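Local coordinates for DREP2 (Drosophila melanogaster, PDB 4D2K), which binds copies of itself, probably through the CIDE domain described here, and probably acts in apoptotic DNA fragmentation through higher-order assemblies of such domains, at residues G8-K13 and L69-V74; D39-P44 and L75-Q80. One frame throughout, in Å; residues are numbered along the deposited sequence.

From the N terminus the chain enters strand 10-16, turns back through strand 22-27, and runs along helix 30-40 to the bend at 39-44. Strand 49-53, strand 59-60 and helix 63-67 follow before the loop 69-74 returns to residues 8-13, closing interaction 1. The next residues, 75-80, close interaction 2 against the turn after the helix. The four segments alternate along the sequence, so the two loops cross rather than nest. Interaction 1 ties the first strand to the approach to the last; interaction 2 ties that last strand to the turn after the helix. Their centres lie about 16 Å apart, joined by a probable hydrogen bond from Leu75 N to Lys13 O (2.8 Å).

Interaction 1: residues G8-K13 and L69-V74; sequences GKRPLK and LANNTV
Pro11 and Lys13 anchor the loop 69-74 through two backbone hydrogen bonds. Asn72 N donates to Pro11 O at 2.8 Å, while Lys13 N donates to Thr73 O at 3.0 Å. A weaker CA-H...O contact brings Asn71 CA to the same Pro11 oxygen.

Between Ala70 and Thr73 the loop makes a type II beta turn, closed by a double grip on Ala70 O: Thr73 N and Thr73 OG1 both reach it from the same face of its plane, the hydroxyl at 2.6 Å. Beyond the turn, Lys13 pairs in parallel with Val74. In the ubiquitin-like fold of the CIDE-N domain, this is where the first and last strands start to run side by side at the centre of the sheet.

Side-chain contacts clothe the outer side. The Pro11 ring lies against the Asn71 carboxamide, CD coming to 3.7 Å from CG of Asn71, and crosses the Asn72 side chain at about a right angle. On its other flank Asn72 OD1 meets Lys13 CG at 3.7 Å. Lys13 is fully extended beyond CG, a shape that carries NZ to a water which also bonds Asn72 O. With an alanine in place of Asn72, the carboxamide between Pro11 and Lys13 would be lost, and the lysine chain would probably be freer to turn away from the loop.

On the inner side, Leu12 turns its CD2 beneath the turn, 3.6 Å from Ala70 O, and its side chain packs on Phe66. Arg10, bent at chi3 (68°), brings the edge of its guanidinium near Leu69 O, but NH1 is hydrogen-bonded to Arg67 O.

Interaction 2: residues D39-P44 and L75-Q80; sequences DKLGVP and LLLLRQ
Leu41 and Leu77 form the close part of this contact: CD2 of Leu41 presses on CB of Leu77 at 3.7 Å as the two side chains slide past each other in opposite directions. CD1 of Leu77 also meets the same methyl of Leu41. Val43 adds a slacker touch, its CG2 lying 4.2 Å from Leu77 CD2.

Toward the more exposed end the packing changes from leucine on leucine to an arginine laid over a valine. A bend at chi3 (-44°) folds the Arg79 chain back over Val43, placing CG1 over the centre of one guanidinium face, while Val43 CG2 lies 3.9 Å from Arg79 CD. The charged end is engaged elsewhere: NH2 makes a salt bridge with Glu47. Pro44 comes only loosely alongside, its CD 4.3 Å from Arg79 NH2.

The helix ends in a Schellman motif, with Gly42 at positive phi as the C-prime residue: Gly42 N bonds to Asp39 O and Val43 N to Lys38 O, after which Val43 points its side chain toward the strand.

The contact seats the turn that follows helix 30-40 on the central strand 74-79 of the ubiquitin-like sheet, where Ile14 of strand 10-16 touches both Leu41 and Leu77, and Val49 of strand 49-53 also packs on Leu77.

Interaction 1: residues G8-K13 and L69-V74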
loop_
_atom_site.group_PDB
_atom_site.type_symbol
_atom_site.label_atom_id
_atom_site.label_comp_id
_atom_site.label_asym_id
_atom_site.label_seq_id
_atom_site.Cartn_x
_atom_site.Cartn_y
_atom_site.Cartn_z
ATOM N N GLY A 8 0.723 -7.895 -15.400
ATOM C CA GLY A 8 1.661 -6.799 -15.551
ATOM C C GLY A 8 1.481 -5.613 -14.615
ATOM O O GLY A 8 1.050 -5.772 -13.473
ATOM N N LYS A 9 1.726 -4.411 -15.123
ATOM C CA LYS A 9 1.630 -3.226 -14.284
ATOM C C LYS A 9 0.166 -2.849 -14.084
ATOM O O LYS A 9 -0.612 -2.850 -15.038
ATOM C CB LYS A 9 2.391 -2.059 -14.925
ATOM C CG LYS A 9 3.864 -2.335 -15.269
ATOM C CD LYS A 9 4.803 -2.371 -14.077
ATOM C CE LYS A 9 6.214 -2.702 -14.562
ATOM N NZ LYS A 9 7.270 -2.525 -13.529
ATOM N N ARG A 10 -0.205 -2.477 -12.864
ATOM C CA ARG A 10 -1.606 -2.154 -12.581
ATOM C C ARG A 10 -1.638 -0.909 -11.692
ATOM O O ARG A 10 -0.733 -0.713 -10.882
ATOM C CB ARG A 10 -2.308 -3.346 -11.898
ATOM C CG ARG A 10 -1.826 -3.598 -10.467
ATOM C CD ARG A 10 -2.230 -4.951 -9.899
ATOM N NE ARG A 10 -1.543 -6.052 -10.582
ATOM C CZ ARG A 10 -1.900 -7.331 -10.487
ATOM N NH1 ARG A 10 -2.928 -7.671 -9.725
ATOM N NH2 ARG A 10 -1.221 -8.265 -11.138
ATOM N N PRO A 11 -2.696 -0.097 -11.795
ATOM C CA PRO A 11 -2.824 1.071 -10.913
ATOM C C PRO A 11 -3.346 0.628 -9.564
ATOM O O PRO A 11 -4.180 -0.276 -9.531
ATOM C CB PRO A 11 -3.849 1.952 -11.625
ATOM C CG PRO A 11 -4.664 0.986 -12.450
ATOM C CD PRO A 11 -3.746 -0.146 -12.826
ATOM N N LEU A 12 -2.824 1.211 -8.482
ATOM C CA LEU A 12 -3.319 0.987 -7.125
ATOM C C LEU A 12 -3.273 2.338 -6.421
ATOM O O LEU A 12 -2.495 3.212 -6.838
ATOM C CB LEU A 12 -2.464 -0.050 -6.381
ATOM C CG LEU A 12 -2.444 -1.472 -6.967
ATOM C CD1 LEU A 12 -1.435 -2.367 -6.252
ATOM C CD2 LEU A 12 -3.841 -2.081 -6.970
ATOM N N LYS A 13 -4.089 2.524 -5.376
ATOM C CA LYS A 13 -4.072 3.779 -4.616
ATOM C C LYS A 13 -3.406 3.554 -3.248
ATOM O O LYS A 13 -3.748 2.620 -2.520
ATOM C CB LYS A 13 -5.494 4.339 -4.446
ATOM C CG LYS A 13 -6.153 4.843 -5.773
ATOM C CD LYS A 13 -7.679 5.088 -5.584
ATOM C CE LYS A 13 -8.375 5.641 -6.858
ATOM N NZ LYS A 13 -9.866 5.822 -6.690
ATOM N N LEU A 69 -5.618 -8.399 -5.990
ATOM C CA LEU A 69 -6.184 -7.042 -5.861
ATOM C C LEU A 69 -6.698 -6.435 -7.177
ATOM O O LEU A 69 -5.975 -6.425 -8.167
ATOM C CB LEU A 69 -5.133 -6.081 -5.277
ATOM C CG LEU A 69 -4.623 -6.422 -3.885
ATOM C CD1 LEU A 69 -3.612 -5.379 -3.391
ATOM C CD2 LEU A 69 -5.803 -6.580 -2.915
ATOM N N ALA A 70 -7.905 -5.867 -7.163
ATOM C CA ALA A 70 -8.446 -5.165 -8.325
ATOM C C ALA A 70 -7.716 -3.843 -8.548
ATOM O O ALA A 70 -7.215 -3.232 -7.582
ATOM C CB ALA A 70 -9.943 -4.900 -8.146
ATOM N N ASN A 71 -7.683 -3.394 -9.807
ATOM C CA ASN A 71 -7.144 -2.080 -10.161
ATOM C C ASN A 71 -7.704 -1.003 -9.259
ATOM O O ASN A 71 -8.908 -0.988 -9.005
ATOM C CB ASN A 71 -7.498 -1.691 -11.593
ATOM C CG ASN A 71 -6.698 -2.438 -12.625
ATOM O OD1 ASN A 71 -5.880 -3.298 -12.304
ATOM N ND2 ASN A 71 -6.904 -2.080 -13.885
ATOM N N ASN A 72 -6.834 -0.108 -8.801
ATOM C CA ASN A 72 -7.227 1.020 -7.979
ATOM C C ASN A 72 -7.924 0.653 -6.663
ATOM O O ASN A 72 -8.672 1.452 -6.100
ATOM C CB ASN A 72 -8.089 1.981 -8.800
ATOM C CG ASN A 72 -7.247 2.899 -9.676
ATOM O OD1 ASN A 72 -6.290 3.521 -9.191
ATOM N ND2 ASN A 72 -7.592 2.999 -10.957
ATOM N N THR A 73 -7.644 -0.553 -6.177
ATOM C CA THR A 73 -7.891 -0.886 -4.778
ATOM C C THR A 73 -7.147 0.137 -3.906
ATOM O O THR A 73 -5.979 0.456 -4.181
ATOM C CB THR A 73 -7.408 -2.319 -4.420
ATOM O OG1 THR A 73 -8.144 -3.283 -5.178
ATOM C CG2 THR A 73 -7.579 -2.604 -2.944
ATOM N N VAL A 74 -7.843 0.671 -2.901
ATOM C CA VAL A 74 -7.250 1.634 -1.967
ATOM C C VAL A 74 -6.538 0.911 -0.816
ATOM O O VAL A 74 -7.151 0.135 -0.093
ATOM C CB VAL A 74 -8.309 2.589 -1.379
ATOM C CG1 VAL A 74 -7.632 3.684 -0.535
ATOM C CG2 VAL A 74 -9.146 3.199 -2.484
HETATM O O HOH W 1 -10.766 3.380 -6.535
#

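Interaction 2: residues D39-P44 and L75-Q80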
loop_
_atom_site.group_PDB
_atom_site.type_symbol
_atom_site.label_atom_id
_atom_site.label_comp_id
_atom_site.label_asym_id
_atom_site.label_seq_id
_atom_site.Cartn_x
_atom_site.Cartn_y
_atom_site.Cartn_z
ATOM N N ASP A 39 8.340 5.410 -1.596
ATOM C CA ASP A 39 8.754 6.628 -2.302
ATOM C C ASP A 39 7.644 7.689 -2.380
ATOM O O ASP A 39 7.870 8.859 -2.123
ATOM C CB ASP A 39 9.232 6.320 -3.722
ATOM C CG ASP A 39 9.595 7.589 -4.494
ATOM O OD1 ASP A 39 10.550 8.274 -4.087
ATOM O OD2 ASP A 39 8.911 7.924 -5.489
ATOM N N LYS A 40 6.448 7.289 -2.784
ATOM C CA LYS A 40 5.377 8.254 -2.974
ATOM C C LYS A 40 4.908 8.843 -1.636
ATOM O O LYS A 40 4.403 9.977 -1.573
ATOM C CB LYS A 40 4.208 7.589 -3.712
ATOM C CG LYS A 40 4.441 7.365 -5.217
ATOM C CD LYS A 40 4.006 8.562 -6.028
ATOM C CE LYS A 40 3.696 8.208 -7.491
ATOM N NZ LYS A 40 4.754 7.404 -8.163
ATOM N N LEU A 41 5.079 8.095 -0.551
ATOM C CA LEU A 41 4.670 8.655 0.728
ATOM C C LEU A 41 5.856 9.266 1.481
ATOM O O LEU A 41 5.708 9.681 2.617
ATOM C CB LEU A 41 3.959 7.604 1.581
ATOM C CG LEU A 41 2.427 7.614 1.407
ATOM C CD1 LEU A 41 2.041 7.503 -0.040
ATOM C CD2 LEU A 41 1.777 6.479 2.190
ATOM N N GLY A 42 7.016 9.352 0.837
ATOM C CA GLY A 42 8.173 10.011 1.428
ATOM C C GLY A 42 8.778 9.249 2.603
ATOM O O GLY A 42 9.385 9.828 3.508
ATOM N N VAL A 43 8.667 7.930 2.536
ATOM C CA VAL A 43 9.216 7.030 3.533
ATOM C C VAL A 43 10.596 6.563 3.064
ATOM O O VAL A 43 10.747 6.135 1.913
ATOM C CB VAL A 43 8.292 5.793 3.731
ATOM C CG1 VAL A 43 8.887 4.795 4.732
ATOM C CG2 VAL A 43 6.873 6.224 4.136
ATOM N N PRO A 44 11.610 6.650 3.948
ATOM C CA PRO A 44 12.970 6.267 3.546
ATOM C C PRO A 44 12.958 4.819 3.085
ATOM O O PRO A 44 12.230 4.011 3.668
ATOM C CB PRO A 44 13.796 6.443 4.825
ATOM C CG PRO A 44 13.002 7.361 5.698
ATOM C CD PRO A 44 11.605 7.509 5.144
ATOM N N LEU A 75 -5.245 1.166 -0.678
ATOM C CA LEU A 75 -4.386 0.561 0.337
ATOM C C LEU A 75 -3.834 1.643 1.270
ATOM O O LEU A 75 -3.686 2.791 0.865
ATOM C CB LEU A 75 -3.227 -0.200 -0.317
ATOM C CG LEU A 75 -3.556 -1.343 -1.280
ATOM C CD1 LEU A 75 -2.290 -1.882 -1.969
ATOM C CD2 LEU A 75 -4.292 -2.459 -0.529
ATOM N N LEU A 76 -3.562 1.296 2.524
ATOM C CA LEU A 76 -2.878 2.221 3.419
ATOM C C LEU A 76 -1.494 1.674 3.684
ATOM O O LEU A 76 -1.297 0.469 3.875
ATOM C CB LEU A 76 -3.622 2.411 4.752
ATOM C CG LEU A 76 -5.104 2.796 4.773
ATOM C CD1 LEU A 76 -5.540 3.106 6.197
ATOM C CD2 LEU A 76 -5.413 3.965 3.850
ATOM N N LEU A 77 -0.532 2.576 3.723
ATOM C CA LEU A 77 0.796 2.209 4.125
ATOM C C LEU A 77 0.913 2.615 5.596
ATOM O O LEU A 77 0.668 3.755 5.930
ATOM C CB LEU A 77 1.822 2.910 3.241
ATOM C CG LEU A 77 3.273 2.457 3.216
ATOM C CD1 LEU A 77 3.889 2.876 1.903
ATOM C CD2 LEU A 77 4.012 3.118 4.346
ATOM N N LEU A 78 1.252 1.673 6.464
ATOM C CA LEU A 78 1.425 1.933 7.896
ATOM C C LEU A 78 2.887 1.853 8.266
ATOM O O LEU A 78 3.550 0.847 7.982
ATOM C CB LEU A 78 0.668 0.904 8.746
ATOM C CG LEU A 78 -0.818 0.723 8.449
ATOM C CD1 LEU A 78 -1.417 -0.357 9.329
ATOM C CD2 LEU A 78 -1.550 2.034 8.615
ATOM N N ARG A 79 3.406 2.903 8.879
ATOM C CA ARG A 79 4.772 2.861 9.391
ATOM C C ARG A 79 4.776 2.985 10.911
ATOM O O ARG A 79 3.757 3.335 11.515
ATOM C CB ARG A 79 5.616 3.966 8.763
ATOM C CG ARG A 79 4.870 5.288 8.582
ATOM C CD ARG A 79 5.725 6.323 7.867
ATOM N NE ARG A 79 7.085 6.344 8.398
ATOM C CZ ARG A 79 7.982 7.282 8.116
ATOM N NH1 ARG A 79 7.655 8.292 7.323
ATOM N NH2 ARG A 79 9.199 7.223 8.641
ATOM N N GLN A 80 5.917 2.670 11.519
ATOM C CA GLN A 80 6.183 2.967 12.931
ATOM C C GLN A 80 5.014 2.887 13.904
ATOM O O GLN A 80 4.655 3.909 14.502
ATOM C CB GLN A 80 6.745 4.391 13.054
ATOM C CG GLN A 80 8.180 4.607 12.600
ATOM C CD GLN A 80 8.640 6.023 12.897
ATOM O OE1 GLN A 80 7.815 6.927 13.087
ATOM N NE2 GLN A 80 9.953 6.222 12.956
#